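Local coordinates for protein lectin (Cicer arietinum, PDB 3V6N) that agglutinates red blood cells and binds calcium and sodium ions as a seed albumin with the four-bladed beta-propeller of the hemopexin fold, at residues N16-F21 / S175-H180; D24-L29 / S45-G50; G60-D65 / I77-F82; P109-T114 / N148-N153. All blocks are in the same frame, centred on the assembly; numbering follows the deposited sequence.

Contact 1 of 4, residues N16-F21 / S175-H180. With NA (sodium ion), chain G.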
loop_
_atom_site.group_PDB
_atom_site.type_symbol
_atom_site.label_atom_id
_atom_site.label_comp_id
_atom_site.label_asym_id
_atom_site.label_seq_id
_atom_site.Cartn_x
_atom_site.Cartn_y
_atom_site.Cartn_z
ATOM N N ASN A 16 13.765 -1.194 -28.706
ATOM C CA ASN A 16 14.344 0.131 -28.391
ATOM C C ASN A 16 13.448 1.102 -27.613
ATOM O O ASN A 16 13.645 2.307 -27.676
ATOM C CB ASN A 16 14.936 0.808 -29.652
ATOM C CG ASN A 16 15.975 -0.060 -30.347
ATOM O OD1 ASN A 16 16.620 -0.890 -29.724
ATOM N ND2 ASN A 16 16.111 0.104 -31.638
ATOM N N GLU A 17 12.493 0.571 -26.853
ATOM C CA GLU A 17 11.630 1.395 -26.007
ATOM C C GLU A 17 11.835 1.054 -24.535
ATOM O O GLU A 17 12.045 -0.116 -24.187
ATOM C CB GLU A 17 10.153 1.224 -26.392
ATOM C CG GLU A 17 9.866 1.677 -27.825
ATOM C CD GLU A 17 8.393 1.654 -28.203
ATOM O OE1 GLU A 17 7.510 1.648 -27.307
ATOM O OE2 GLU A 17 8.118 1.659 -29.420
ATOM N N ALA A 18 11.793 2.073 -23.679
ATOM C CA ALA A 18 11.869 1.851 -22.224
ATOM C C ALA A 18 10.994 2.855 -21.491
ATOM O O ALA A 18 10.849 3.996 -21.936
ATOM C CB ALA A 18 13.318 1.922 -21.716
ATOM N N TYR A 19 10.411 2.403 -20.384
ATOM C CA TYR A 19 9.607 3.221 -19.477
ATOM C C TYR A 19 10.494 3.709 -18.331
ATOM O O TYR A 19 11.201 2.923 -17.695
ATOM C CB TYR A 19 8.427 2.394 -18.915
ATOM C CG TYR A 19 7.444 1.932 -19.975
ATOM C CD1 TYR A 19 6.314 2.689 -20.281
ATOM C CD2 TYR A 19 7.666 0.761 -20.699
ATOM C CE1 TYR A 19 5.412 2.282 -21.275
ATOM C CE2 TYR A 19 6.770 0.333 -21.680
ATOM C CZ TYR A 19 5.657 1.109 -21.982
ATOM O OH TYR A 19 4.784 0.690 -22.961
ATOM N N LEU A 20 10.433 5.011 -18.084
ATOM C CA LEU A 20 11.215 5.681 -17.083
ATOM C C LEU A 20 10.260 6.379 -16.137
ATOM O O LEU A 20 9.376 7.097 -16.580
ATOM C CB LEU A 20 12.132 6.712 -17.756
ATOM C CG LEU A 20 13.102 6.146 -18.783
ATOM C CD1 LEU A 20 13.689 7.268 -19.621
ATOM C CD2 LEU A 20 14.184 5.394 -18.049
ATOM N N PHE A 21 10.450 6.160 -14.840
ATOM C CA PHE A 21 9.559 6.683 -13.811
ATOM C C PHE A 21 10.277 7.742 -13.006
ATOM O O PHE A 21 11.417 7.555 -12.586
ATOM C CB PHE A 21 9.031 5.540 -12.937
ATOM C CG PHE A 21 8.263 4.522 -13.727
ATOM C CD1 PHE A 21 6.898 4.683 -13.934
ATOM C CD2 PHE A 21 8.919 3.468 -14.351
ATOM C CE1 PHE A 21 6.186 3.790 -14.718
ATOM C CE2 PHE A 21 8.216 2.564 -15.126
ATOM C CZ PHE A 21 6.844 2.722 -15.306
ATOM N N SER A 175 18.245 3.531 -10.140
ATOM C CA SER A 175 17.417 3.000 -11.204
ATOM C C SER A 175 18.267 2.277 -12.244
ATOM O O SER A 175 19.454 2.564 -12.370
ATOM C CB SER A 175 16.674 4.161 -11.865
ATOM O OG SER A 175 15.887 3.692 -12.913
ATOM N N ALA A 176 17.656 1.353 -12.986
ATOM C CA ALA A 176 18.332 0.578 -14.033
ATOM C C ALA A 176 17.351 -0.058 -15.035
ATOM O O ALA A 176 16.184 -0.333 -14.693
ATOM C CB ALA A 176 19.199 -0.513 -13.412
ATOM N N PHE A 177 17.819 -0.273 -16.261
ATOM C CA PHE A 177 17.138 -1.151 -17.202
ATOM C C PHE A 177 18.115 -1.858 -18.133
ATOM O O PHE A 177 19.235 -1.381 -18.374
ATOM C CB PHE A 177 15.949 -0.477 -17.955
ATOM C CG PHE A 177 16.342 0.497 -19.057
ATOM C CD1 PHE A 177 16.480 1.859 -18.790
ATOM C CD2 PHE A 177 16.479 0.063 -20.383
ATOM C CE1 PHE A 177 16.800 2.764 -19.801
ATOM C CE2 PHE A 177 16.789 0.960 -21.401
ATOM C CZ PHE A 177 16.946 2.314 -21.118
ATOM N N ALA A 178 17.701 -3.026 -18.607
ATOM C CA ALA A 178 18.521 -3.806 -19.507
ATOM C C ALA A 178 18.259 -3.334 -20.942
ATOM O O ALA A 178 17.146 -2.987 -21.292
ATOM C CB ALA A 178 18.211 -5.292 -19.350
ATOM N N SER A 179 19.297 -3.289 -21.755
ATOM C CA SER A 179 19.158 -2.859 -23.137
ATOM C C SER A 179 18.609 -3.995 -23.975
ATOM O O SER A 179 18.678 -5.170 -23.574
ATOM C CB SER A 179 20.524 -2.470 -23.689
ATOM O OG SER A 179 20.433 -1.921 -24.992
ATOM N N HIS A 180 18.065 -3.636 -25.138
ATOM C CA HIS A 180 17.734 -4.615 -26.163
ATOM C C HIS A 180 18.991 -5.170 -26.802
ATOM O O HIS A 180 18.970 -6.267 -27.352
ATOM C CB HIS A 180 16.806 -4.005 -27.217
ATOM C CG HIS A 180 15.416 -3.690 -26.699
ATOM N ND1 HIS A 180 14.382 -4.563 -26.806
ATOM C CD2 HIS A 180 14.915 -2.570 -26.039
ATOM C CE1 HIS A 180 13.274 -4.020 -26.267
ATOM N NE2 HIS A 180 13.598 -2.801 -25.790
HETATM NA NA NA G . 14.658 -1.541 -13.648
#

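Contact 2 of 4, residues D24-L29 / S45-G50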
loop_
_atom_site.group_PDB
_atom_site.type_symbol
_atom_site.label_atom_id
_atom_site.label_comp_id
_atom_site.label_asym_id
_atom_site.label_seq_id
_atom_site.Cartn_x
_atom_site.Cartn_y
_atom_site.Cartn_z
ATOM N N ASP A 24 5.967 10.718 -9.297
ATOM C CA ASP A 24 4.721 10.008 -9.533
ATOM C C ASP A 24 4.329 10.013 -11.025
ATOM O O ASP A 24 3.171 9.792 -11.382
ATOM C CB ASP A 24 3.601 10.569 -8.642
ATOM C CG ASP A 24 3.352 12.066 -8.859
ATOM O OD1 ASP A 24 4.196 12.766 -9.452
ATOM O OD2 ASP A 24 2.292 12.544 -8.429
ATOM N N LYS A 25 5.315 10.254 -11.877
ATOM C CA LYS A 25 5.105 10.358 -13.308
ATOM C C LYS A 25 5.955 9.338 -14.071
ATOM O O LYS A 25 6.822 8.648 -13.489
ATOM C CB LYS A 25 5.438 11.778 -13.799
ATOM C CG LYS A 25 4.477 12.865 -13.303
ATOM C CD LYS A 25 4.757 14.179 -14.029
ATOM C CE LYS A 25 3.773 15.289 -13.664
ATOM N NZ LYS A 25 3.701 16.290 -14.772
ATOM N N TYR A 26 5.706 9.257 -15.375
ATOM C CA TYR A 26 6.542 8.470 -16.260
ATOM C C TYR A 26 6.641 9.034 -17.677
ATOM O O TYR A 26 5.806 9.854 -18.104
ATOM C CB TYR A 26 6.057 7.021 -16.317
ATOM C CG TYR A 26 4.833 6.782 -17.170
ATOM C CD1 TYR A 26 3.559 7.162 -16.731
ATOM C CD2 TYR A 26 4.939 6.146 -18.397
ATOM C CE1 TYR A 26 2.432 6.926 -17.502
ATOM C CE2 TYR A 26 3.812 5.905 -19.182
ATOM C CZ TYR A 26 2.567 6.302 -18.729
ATOM O OH TYR A 26 1.449 6.053 -19.489
ATOM N N VAL A 27 7.662 8.545 -18.376
ATOM C CA VAL A 27 7.882 8.760 -19.799
ATOM C C VAL A 27 8.132 7.412 -20.496
ATOM O O VAL A 27 8.785 6.505 -19.946
ATOM C CB VAL A 27 9.092 9.713 -20.006
ATOM C CG1 VAL A 27 9.646 9.653 -21.415
ATOM C CG2 VAL A 27 8.693 11.147 -19.665
ATOM N N LEU A 28 7.606 7.289 -21.710
ATOM C CA LEU A 28 7.960 6.198 -22.590
ATOM C C LEU A 28 8.956 6.740 -23.587
ATOM O O LEU A 28 8.646 7.683 -24.330
ATOM C CB LEU A 28 6.727 5.669 -23.335
ATOM C CG LEU A 28 6.985 4.666 -24.486
ATOM C CD1 LEU A 28 7.839 3.484 -24.035
ATOM C CD2 LEU A 28 5.657 4.189 -25.082
ATOM N N LEU A 29 10.145 6.135 -23.611
ATOM C CA LEU A 29 11.236 6.635 -24.434
ATOM C C LEU A 29 11.634 5.635 -25.535
ATOM O O LEU A 29 11.707 4.428 -25.274
ATOM C CB LEU A 29 12.456 6.959 -23.553
ATOM C CG LEU A 29 13.680 7.627 -24.195
ATOM C CD1 LEU A 29 13.445 9.103 -24.483
ATOM C CD2 LEU A 29 14.880 7.461 -23.286
ATOM N N SER A 45 3.685 11.847 -18.083
ATOM C CA SER A 45 2.314 11.615 -17.687
ATOM C C SER A 45 2.274 11.118 -16.241
ATOM O O SER A 45 3.170 10.404 -15.809
ATOM C CB SER A 45 1.708 10.567 -18.626
ATOM O OG SER A 45 0.471 10.070 -18.137
ATOM N N PHE A 46 1.233 11.464 -15.495
ATOM C CA PHE A 46 1.045 10.816 -14.195
ATOM C C PHE A 46 0.842 9.316 -14.382
ATOM O O PHE A 46 0.153 8.904 -15.319
ATOM C CB PHE A 46 -0.153 11.400 -13.454
ATOM C CG PHE A 46 0.093 12.766 -12.904
ATOM C CD1 PHE A 46 0.925 12.943 -11.802
ATOM C CD2 PHE A 46 -0.496 13.880 -13.493
ATOM C CE1 PHE A 46 1.160 14.206 -11.282
ATOM C CE2 PHE A 46 -0.266 15.154 -12.985
ATOM C CZ PHE A 46 0.564 15.319 -11.874
ATOM N N VAL A 47 1.444 8.508 -13.512
ATOM C CA VAL A 47 1.205 7.061 -13.538
ATOM C C VAL A 47 -0.304 6.758 -13.520
ATOM O O VAL A 47 -0.782 5.945 -14.303
ATOM C CB VAL A 47 1.907 6.312 -12.376
ATOM C CG1 VAL A 47 1.428 4.864 -12.319
ATOM C CG2 VAL A 47 3.438 6.374 -12.511
ATOM N N ARG A 48 -1.033 7.430 -12.631
ATOM C CA ARG A 48 -2.474 7.236 -12.460
ATOM C C ARG A 48 -3.303 7.547 -13.709
ATOM O O ARG A 48 -4.400 7.006 -13.871
ATOM C CB ARG A 48 -2.994 8.057 -11.269
ATOM C CG ARG A 48 -3.274 9.528 -11.557
ATOM C CD ARG A 48 -3.691 10.288 -10.295
ATOM N NE ARG A 48 -2.550 10.376 -9.382
ATOM C CZ ARG A 48 -1.804 11.463 -9.181
ATOM N NH1 ARG A 48 -2.095 12.603 -9.798
ATOM N NH2 ARG A 48 -0.769 11.406 -8.336
ATOM N N ASP A 49 -2.797 8.415 -14.581
ATOM C CA ASP A 49 -3.529 8.755 -15.805
ATOM C C ASP A 49 -3.150 7.836 -16.947
ATOM O O ASP A 49 -4.004 7.480 -17.752
ATOM C CB ASP A 49 -3.289 10.206 -16.213
ATOM C CG ASP A 49 -3.783 11.189 -15.172
ATOM O OD1 ASP A 49 -4.816 10.912 -14.541
ATOM O OD2 ASP A 49 -3.133 12.231 -14.967
ATOM N N GLY A 50 -1.874 7.446 -17.008
ATOM C CA GLY A 50 -1.389 6.623 -18.103
ATOM C C GLY A 50 -1.748 5.158 -17.935
ATOM O O GLY A 50 -2.032 4.475 -18.909
HETATM O O HOH W 1 0.438 9.006 -10.608
#

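Contact 3 of 4, residues G60-D65 / I77-F82. With CA (calcium ion), chain D.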
loop_
_atom_site.group_PDB
_atom_site.type_symbol
_atom_site.label_atom_id
_atom_site.label_comp_id
_atom_site.label_asym_id
_atom_site.label_seq_id
_atom_site.Cartn_x
_atom_site.Cartn_y
_atom_site.Cartn_z
ATOM N N GLY A 60 -0.365 4.483 -8.084
ATOM C CA GLY A 60 -1.007 5.633 -8.728
ATOM C C GLY A 60 -0.827 6.880 -7.883
ATOM O O GLY A 60 -0.629 7.961 -8.408
ATOM N N THR A 61 -0.899 6.730 -6.563
ATOM C CA THR A 61 -0.692 7.856 -5.664
ATOM C C THR A 61 0.784 8.304 -5.632
ATOM O O THR A 61 1.055 9.473 -5.844
ATOM C CB THR A 61 -1.187 7.543 -4.242
ATOM O OG1 THR A 61 -2.562 7.139 -4.297
ATOM C CG2 THR A 61 -1.057 8.785 -3.328
ATOM N N TYR A 62 1.718 7.378 -5.376
ATOM C CA TYR A 62 3.119 7.754 -5.069
ATOM C C TYR A 62 4.143 7.416 -6.147
ATOM O O TYR A 62 5.311 7.815 -6.031
ATOM C CB TYR A 62 3.566 7.191 -3.713
ATOM C CG TYR A 62 2.727 7.719 -2.573
ATOM C CD1 TYR A 62 2.877 9.033 -2.139
ATOM C CD2 TYR A 62 1.771 6.916 -1.947
ATOM C CE1 TYR A 62 2.094 9.547 -1.124
ATOM C CE2 TYR A 62 0.998 7.406 -0.900
ATOM C CZ TYR A 62 1.153 8.730 -0.501
ATOM O OH TYR A 62 0.387 9.249 0.524
ATOM N N GLY A 63 3.713 6.698 -7.185
ATOM C CA GLY A 63 4.611 6.286 -8.259
ATOM C C GLY A 63 5.363 4.991 -7.996
ATOM O O GLY A 63 5.023 4.209 -7.089
ATOM N N ILE A 64 6.408 4.776 -8.785
ATOM C CA ILE A 64 7.130 3.505 -8.811
ATOM C C ILE A 64 8.613 3.752 -8.542
ATOM O O ILE A 64 9.229 4.616 -9.199
ATOM C CB ILE A 64 6.892 2.804 -10.168
ATOM C CG1 ILE A 64 5.418 2.356 -10.243
ATOM C CG2 ILE A 64 7.851 1.632 -10.379
ATOM C CD1 ILE A 64 4.890 2.065 -11.636
ATOM N N ASP A 65 9.182 3.001 -7.592
ATOM C CA ASP A 65 10.573 3.249 -7.170
ATOM C C ASP A 65 11.590 2.146 -7.551
ATOM O O ASP A 65 12.805 2.294 -7.327
ATOM C CB ASP A 65 10.653 3.646 -5.677
ATOM C CG ASP A 65 10.292 2.502 -4.739
ATOM O OD1 ASP A 65 10.239 1.337 -5.206
ATOM O OD2 ASP A 65 10.063 2.766 -3.528
ATOM N N ILE A 77 6.668 -4.208 -10.501
ATOM C CA ILE A 77 6.844 -2.808 -10.111
ATOM C C ILE A 77 6.875 -2.778 -8.579
ATOM O O ILE A 77 6.326 -3.669 -7.934
ATOM C CB ILE A 77 5.739 -1.892 -10.719
ATOM C CG1 ILE A 77 4.352 -2.347 -10.238
ATOM C CG2 ILE A 77 5.838 -1.876 -12.256
ATOM C CD1 ILE A 77 3.245 -1.343 -10.490
ATOM N N PHE A 78 7.546 -1.793 -7.999
ATOM C CA PHE A 78 7.654 -1.693 -6.545
ATOM C C PHE A 78 7.344 -0.286 -6.068
ATOM O O PHE A 78 7.532 0.670 -6.806
ATOM C CB PHE A 78 9.068 -2.039 -6.068
ATOM C CG PHE A 78 9.499 -3.446 -6.379
ATOM C CD1 PHE A 78 9.571 -4.392 -5.377
ATOM C CD2 PHE A 78 9.826 -3.822 -7.680
ATOM C CE1 PHE A 78 9.981 -5.686 -5.662
ATOM C CE2 PHE A 78 10.240 -5.109 -7.975
ATOM C CZ PHE A 78 10.319 -6.042 -6.962
ATOM N N TYR A 79 6.865 -0.186 -4.829
ATOM C CA TYR A 79 6.862 1.068 -4.089
ATOM C C TYR A 79 7.107 0.767 -2.605
ATOM O O TYR A 79 6.322 0.033 -1.966
ATOM C CB TYR A 79 5.565 1.862 -4.268
ATOM C CG TYR A 79 5.575 3.098 -3.380
ATOM C CD1 TYR A 79 6.391 4.184 -3.693
ATOM C CD2 TYR A 79 4.812 3.159 -2.209
ATOM C CE1 TYR A 79 6.437 5.300 -2.888
ATOM C CE2 TYR A 79 4.846 4.285 -1.394
ATOM C CZ TYR A 79 5.656 5.353 -1.743
ATOM O OH TYR A 79 5.721 6.480 -0.945
ATOM N N GLU A 80 8.199 1.313 -2.075
ATOM C CA GLU A 80 8.659 0.973 -0.730
ATOM C C GLU A 80 8.609 -0.546 -0.511
ATOM O O GLU A 80 9.159 -1.310 -1.318
ATOM C CB GLU A 80 7.853 1.737 0.332
ATOM C CG GLU A 80 8.146 3.237 0.365
ATOM C CD GLU A 80 7.297 4.010 1.377
ATOM O OE1 GLU A 80 6.493 3.397 2.106
ATOM O OE2 GLU A 80 7.442 5.248 1.452
ATOM N N ASN A 81 7.916 -1.001 0.528
ATOM C CA ASN A 81 7.885 -2.445 0.801
ATOM C C ASN A 81 6.837 -3.290 0.038
ATOM O O ASN A 81 6.688 -4.473 0.306
ATOM C CB ASN A 81 7.939 -2.730 2.318
ATOM C CG ASN A 81 6.584 -2.707 2.992
ATOM O OD1 ASN A 81 6.489 -2.739 4.227
ATOM N ND2 ASN A 81 5.536 -2.715 2.205
ATOM N N PHE A 82 6.155 -2.686 -0.933
ATOM C CA PHE A 82 5.104 -3.367 -1.703
ATOM C C PHE A 82 5.498 -3.568 -3.160
ATOM O O PHE A 82 6.241 -2.776 -3.715
ATOM C CB PHE A 82 3.787 -2.582 -1.632
ATOM C CG PHE A 82 3.233 -2.467 -0.241
ATOM C CD1 PHE A 82 3.528 -1.361 0.550
ATOM C CD2 PHE A 82 2.448 -3.483 0.295
ATOM C CE1 PHE A 82 3.028 -1.262 1.846
ATOM C CE2 PHE A 82 1.953 -3.384 1.581
ATOM C CZ PHE A 82 2.248 -2.271 2.358
HETATM CA CA CA D . 14.805 3.561 -7.225
HETATM O O HOH W 2 11.010 -0.713 -3.357
HETATM O O HOH W 3 16.275 4.597 -5.688
HETATM O O HOH W 4 13.924 2.871 -4.956
#

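Contact 4 of 4, residues P109-T114 / N148-N153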
loop_
_atom_site.group_PDB
_atom_site.type_symbol
_atom_site.label_atom_id
_atom_site.label_comp_id
_atom_site.label_asym_id
_atom_site.label_seq_id
_atom_site.Cartn_x
_atom_site.Cartn_y
_atom_site.Cartn_z
ATOM N N PRO A 109 10.088 -14.554 -0.256
ATOM C CA PRO A 109 10.377 -14.839 1.159
ATOM C C PRO A 109 11.852 -14.904 1.531
ATOM O O PRO A 109 12.198 -14.714 2.698
ATOM C CB PRO A 109 9.709 -16.205 1.388
ATOM C CG PRO A 109 8.633 -16.280 0.342
ATOM C CD PRO A 109 9.233 -15.595 -0.861
ATOM N N PHE A 110 12.722 -15.170 0.557
ATOM C CA PHE A 110 14.170 -15.243 0.819
ATOM C C PHE A 110 14.742 -13.886 1.246
ATOM O O PHE A 110 15.859 -13.807 1.767
ATOM C CB PHE A 110 14.927 -15.814 -0.391
ATOM C CG PHE A 110 14.459 -15.274 -1.725
ATOM C CD1 PHE A 110 13.564 -16.000 -2.510
ATOM C CD2 PHE A 110 14.920 -14.052 -2.197
ATOM C CE1 PHE A 110 13.133 -15.517 -3.736
ATOM C CE2 PHE A 110 14.497 -13.561 -3.421
ATOM C CZ PHE A 110 13.602 -14.290 -4.195
ATOM N N PHE A 111 13.966 -12.820 1.051
ATOM C CA PHE A 111 14.404 -11.478 1.470
ATOM C C PHE A 111 14.133 -11.146 2.934
ATOM O O PHE A 111 14.682 -10.171 3.473
ATOM C CB PHE A 111 13.834 -10.392 0.546
ATOM C CG PHE A 111 14.550 -10.285 -0.777
ATOM C CD1 PHE A 111 15.932 -10.516 -0.864
ATOM C CD2 PHE A 111 13.860 -9.922 -1.934
ATOM C CE1 PHE A 111 16.597 -10.408 -2.078
ATOM C CE2 PHE A 111 14.531 -9.810 -3.152
ATOM C CZ PHE A 111 15.896 -10.057 -3.220
ATOM N N LYS A 112 13.312 -11.959 3.596
ATOM C CA LYS A 112 13.017 -11.726 5.007
ATOM C C LYS A 112 14.317 -11.661 5.813
ATOM O O LYS A 112 15.207 -12.469 5.604
ATOM C CB LYS A 112 12.082 -12.803 5.548
ATOM C CG LYS A 112 11.433 -12.457 6.892
ATOM C CD LYS A 112 11.170 -13.714 7.724
ATOM C CE LYS A 112 10.387 -14.751 6.932
ATOM N NZ LYS A 112 9.058 -14.204 6.523
ATOM N N GLY A 113 14.434 -10.683 6.706
ATOM C CA GLY A 113 15.634 -10.534 7.543
ATOM C C GLY A 113 16.809 -9.827 6.884
ATOM O O GLY A 113 17.886 -9.687 7.498
ATOM N N THR A 114 16.616 -9.400 5.633
ATOM C CA THR A 114 17.626 -8.633 4.887
ATOM C C THR A 114 17.163 -7.188 4.702
ATOM O O THR A 114 16.017 -6.842 4.995
ATOM C CB THR A 114 17.903 -9.196 3.471
ATOM O OG1 THR A 114 16.755 -8.986 2.639
ATOM C CG2 THR A 114 18.249 -10.686 3.491
ATOM N N ASN A 148 11.190 -18.511 -8.270
ATOM C CA ASN A 148 11.142 -17.739 -7.028
ATOM C C ASN A 148 12.309 -18.124 -6.086
ATOM O O ASN A 148 12.115 -18.452 -4.909
ATOM C CB ASN A 148 9.768 -17.906 -6.371
ATOM C CG ASN A 148 9.411 -16.767 -5.447
ATOM O OD1 ASN A 148 9.537 -15.600 -5.802
ATOM N ND2 ASN A 148 8.948 -17.101 -4.253
ATOM N N ARG A 149 13.522 -18.085 -6.625
ATOM C CA ARG A 149 14.687 -18.541 -5.888
ATOM C C ARG A 149 15.845 -17.564 -5.923
ATOM O O ARG A 149 16.197 -17.029 -6.973
ATOM C CB ARG A 149 15.172 -19.875 -6.437
ATOM C CG ARG A 149 14.438 -21.089 -5.892
ATOM C CD ARG A 149 14.757 -22.318 -6.726
ATOM N NE ARG A 149 14.480 -23.563 -5.996
ATOM C CZ ARG A 149 14.638 -24.783 -6.508
ATOM N NH1 ARG A 149 15.059 -24.931 -7.756
ATOM N NH2 ARG A 149 14.366 -25.853 -5.768
ATOM N N LEU A 150 16.442 -17.365 -4.755
ATOM C CA LEU A 150 17.717 -16.681 -4.626
ATOM C C LEU A 150 18.821 -17.593 -5.157
ATOM O O LEU A 150 19.023 -18.684 -4.649
ATOM C CB LEU A 150 17.939 -16.306 -3.154
ATOM C CG LEU A 150 19.118 -15.439 -2.725
ATOM C CD1 LEU A 150 18.875 -13.967 -3.089
ATOM C CD2 LEU A 150 19.299 -15.611 -1.216
ATOM N N VAL A 151 19.516 -17.140 -6.195
ATOM C CA VAL A 151 20.487 -17.967 -6.922
ATOM C C VAL A 151 21.859 -18.068 -6.232
ATOM O O VAL A 151 22.565 -19.064 -6.408
ATOM C CB VAL A 151 20.664 -17.467 -8.376
ATOM C CG1 VAL A 151 21.959 -17.996 -8.986
ATOM C CG2 VAL A 151 19.455 -17.857 -9.226
ATOM N N GLN A 152 22.231 -17.045 -5.463
ATOM C CA GLN A 152 23.506 -17.045 -4.742
ATOM C C GLN A 152 23.382 -16.114 -3.533
ATOM O O GLN A 152 22.422 -15.356 -3.440
ATOM C CB GLN A 152 24.645 -16.571 -5.674
ATOM C CG GLN A 152 24.571 -15.093 -6.051
ATOM C CD GLN A 152 25.335 -14.708 -7.321
ATOM O OE1 GLN A 152 25.698 -13.545 -7.493
ATOM N NE2 GLN A 152 25.565 -15.667 -8.215
ATOM N N ASN A 153 24.350 -16.154 -2.624
ATOM C CA ASN A 153 24.385 -15.189 -1.528
ATOM C C ASN A 153 24.352 -13.715 -1.969
ATOM O O ASN A 153 24.894 -13.344 -3.017
ATOM C CB ASN A 153 25.611 -15.441 -0.653
ATOM C CG ASN A 153 25.546 -16.779 0.064
ATOM O OD1 ASN A 153 24.498 -17.442 0.097
ATOM N ND2 ASN A 153 26.675 -17.193 0.630
#

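Contact 1 of 4, residues N16-F21 / S175-H180
Ala18 and Phe177 meet methyl to ring face: Ala18 CB lies 3.7 Å from the centroid of the Phe177 ring and 16° off its normal, a close CH-pi contact. A chi1 of 75° puts CG between the backbone N and the carbonyl carbon, and the ring stands up from strand 175-178 toward strand 17-22. Leu20 approaches the same ring obliquely, its CD2 branch 4.1 Å from Phe177 CE1. Elsewhere in the fold Tyr31 packs edge-to-face with Phe177, and Tyr186 also meets its ring.

At the other end the His180 imidazole is turned so that two backbone groups use different parts of it. The backbone N of Asn16 lies over one face, near the rim and 3.2 Å from His180 CD2, while Glu17 O sits at the edge in the ring plane. His180 NE2 donates to Glu17 O at 3.5 Å, a nearly straight but long and weak bond. The side-chain amide of Asn16 stands 88° from the imidazole plane, with OD1 4.0 Å from His180 CB.

Ala176 O binds the sodium ion at 2.2 Å, together with the carbonyls of Ala9, Ser67 and Ala123. The bond from His180 to Glu17 O is weak, so apolar and aromatic packing probably carries most of the cohesion between these two blades.

Contact 2 of 4, residues D24-L29 / S45-G50
Tyr26 and Ser45 pair their backbones in both directions: Tyr26 N donates to Ser45 O (2.8 Å) and Ser45 N to Tyr26 O (2.9 Å). One step on, Val47 N donates almost straight to Asp24 O (3.0 Å), and water 1 links that same carbonyl to Arg48 N. Among charged groups, Asp24 OD2 meets Arg48 NH2 at 3.3 Å in a salt bridge whose hydrogen bond is weak and bent; Arg48 NE also holds Gly60 O. Lys25, extended beyond CG, crosses one face of the Phe46 ring, with CE 3.9 Å from the centroid (CH-pi) and NZ at 4.7 Å (cation-pi). Arg48 NH1 lies over the opposite face, toward the rim, and the Asp24 carboxylate stands at the edge, its plane 81° from the ring. In the packing, the Tyr26 ring turns its edge to Phe46 O, and its OH comes within 3.2 Å of Gly50 CA. Phe46 occupies the N-cap position of helix 47-50, and its O accepts from Asp49 N and Gly50 N. An outermost strand running straight into a short helix recurs in all four blades of this hemopexin-type propeller.

Contact 3 of 4, residues G60-D65 / I77-F82
Asp65 grips the strand end at Phe78 and Glu80 through two hydrogen bonds. Its OD2 accepts from Glu80 N at 2.8 Å, on the syn side and 28° out of the carboxylate plane; its own backbone N donates to Phe78 O at 3.0 Å. A chi1 of 68° turns the carboxylate back beside the backbone, where it can reach Glu80 N. Water 2 lies near both Asp65 OD1 and Glu80 O.

The Asp65 carboxylate thus ties down the Tyr79-Phe82 type II' turn at Glu80, while its carbonyl serves the metal: Asp65 O binds the calcium ion at 2.4 Å alongside waters 3 and 4. The carbonyls of Asn7, Asp121 and Asp174 also bind it, so that each blade supplies one carbonyl ligand to the axial metal site of a four-bladed hemopexin propeller. Gly63, the first residue past helix 58-62, has a positive phi, which swings the chain from the helix to this site.

Farther out, Tyr62 CB presses over one face of the Tyr79 ring, 3.8 Å from its centroid, with Glu80 CG on the opposite face. The two tyrosine rings lie within 11° of parallel but are slid so far apart, 5.5 Å between centroids, that they barely overlap. Tyr62 OH binds Asp106 of the second subunit, and Glu80 pairs with Lys103 there. Deeper in the blade, Ile64 CD1 meets Ile77 CD1 at 4.0 Å.

Contact 4 of 4, residues P109-T114 / N148-N153
Phe110 and Leu150 make the tight half of this contact. Leu150 CB lies over one face of the Phe110 ring, 4.2 Å from the centroid and 26° off the normal, a CH-pi approach in which Phe110 CD2 comes within 3.9 Å of Leu150 CB. With chi1 at 43°, CG lies between the backbone N and the carbonyl carbon, and the ring is directed at strand 149-156. Its edge meets the backbone: Phe110 CE1 is 3.3 Å from Asn148 O, close to the ring plane. Phe111, buried behind, takes Phe110 CE2 over the centre of its ring and touches Leu150 CD1 with CE1 at 4.3 Å.

The other half is looser and more exposed. Exposed Pro109 only brushes the Asn148 side chain, the Arg149 side chain sets out away from the 109-114 segment, and no hydrogen bond joins the segments. Lys112 and Gly113 form the exposed corner of a type II turn, closed by Thr114 N donating to Phe111 O at 3.0 Å.

Asn148 and Arg149 form a G1 bulge against strand 139-144, where strand 149-156 begins. Phe110 also packs on Ile143 and Phe111 on Ala141 of strand 139-144, so the short 3-10 segment 109-111, which follows helix 104-107, covers the outer two strands of the next blade.

How the contacts relate
Contacts 1 and 2 share one sheet: strands 17-22 and 25-30 are neighbours in it, probably bonded through Ala18 O to Leu29 N (2.8 Å) and Leu20 O to Val27 N (2.9 Å), with contact 1 on the inner side and contact 2 at the rim. Contact 3 belongs to the next blade; Phe21 CE1 packs on its Ile64 CD1 (3.8 Å), and Asp24 CB of contact 2 on its Thr61 O (3.9 Å). Contact 4 lies apart, its centre about 31 Å from that of contact 2 and 21 Å from that of contact 3. The axial ions are bound directly by contact 1 (sodium) and contact 3 (calcium), whereas the side chain of Phe111 stays about 14 Å from the calcium ion.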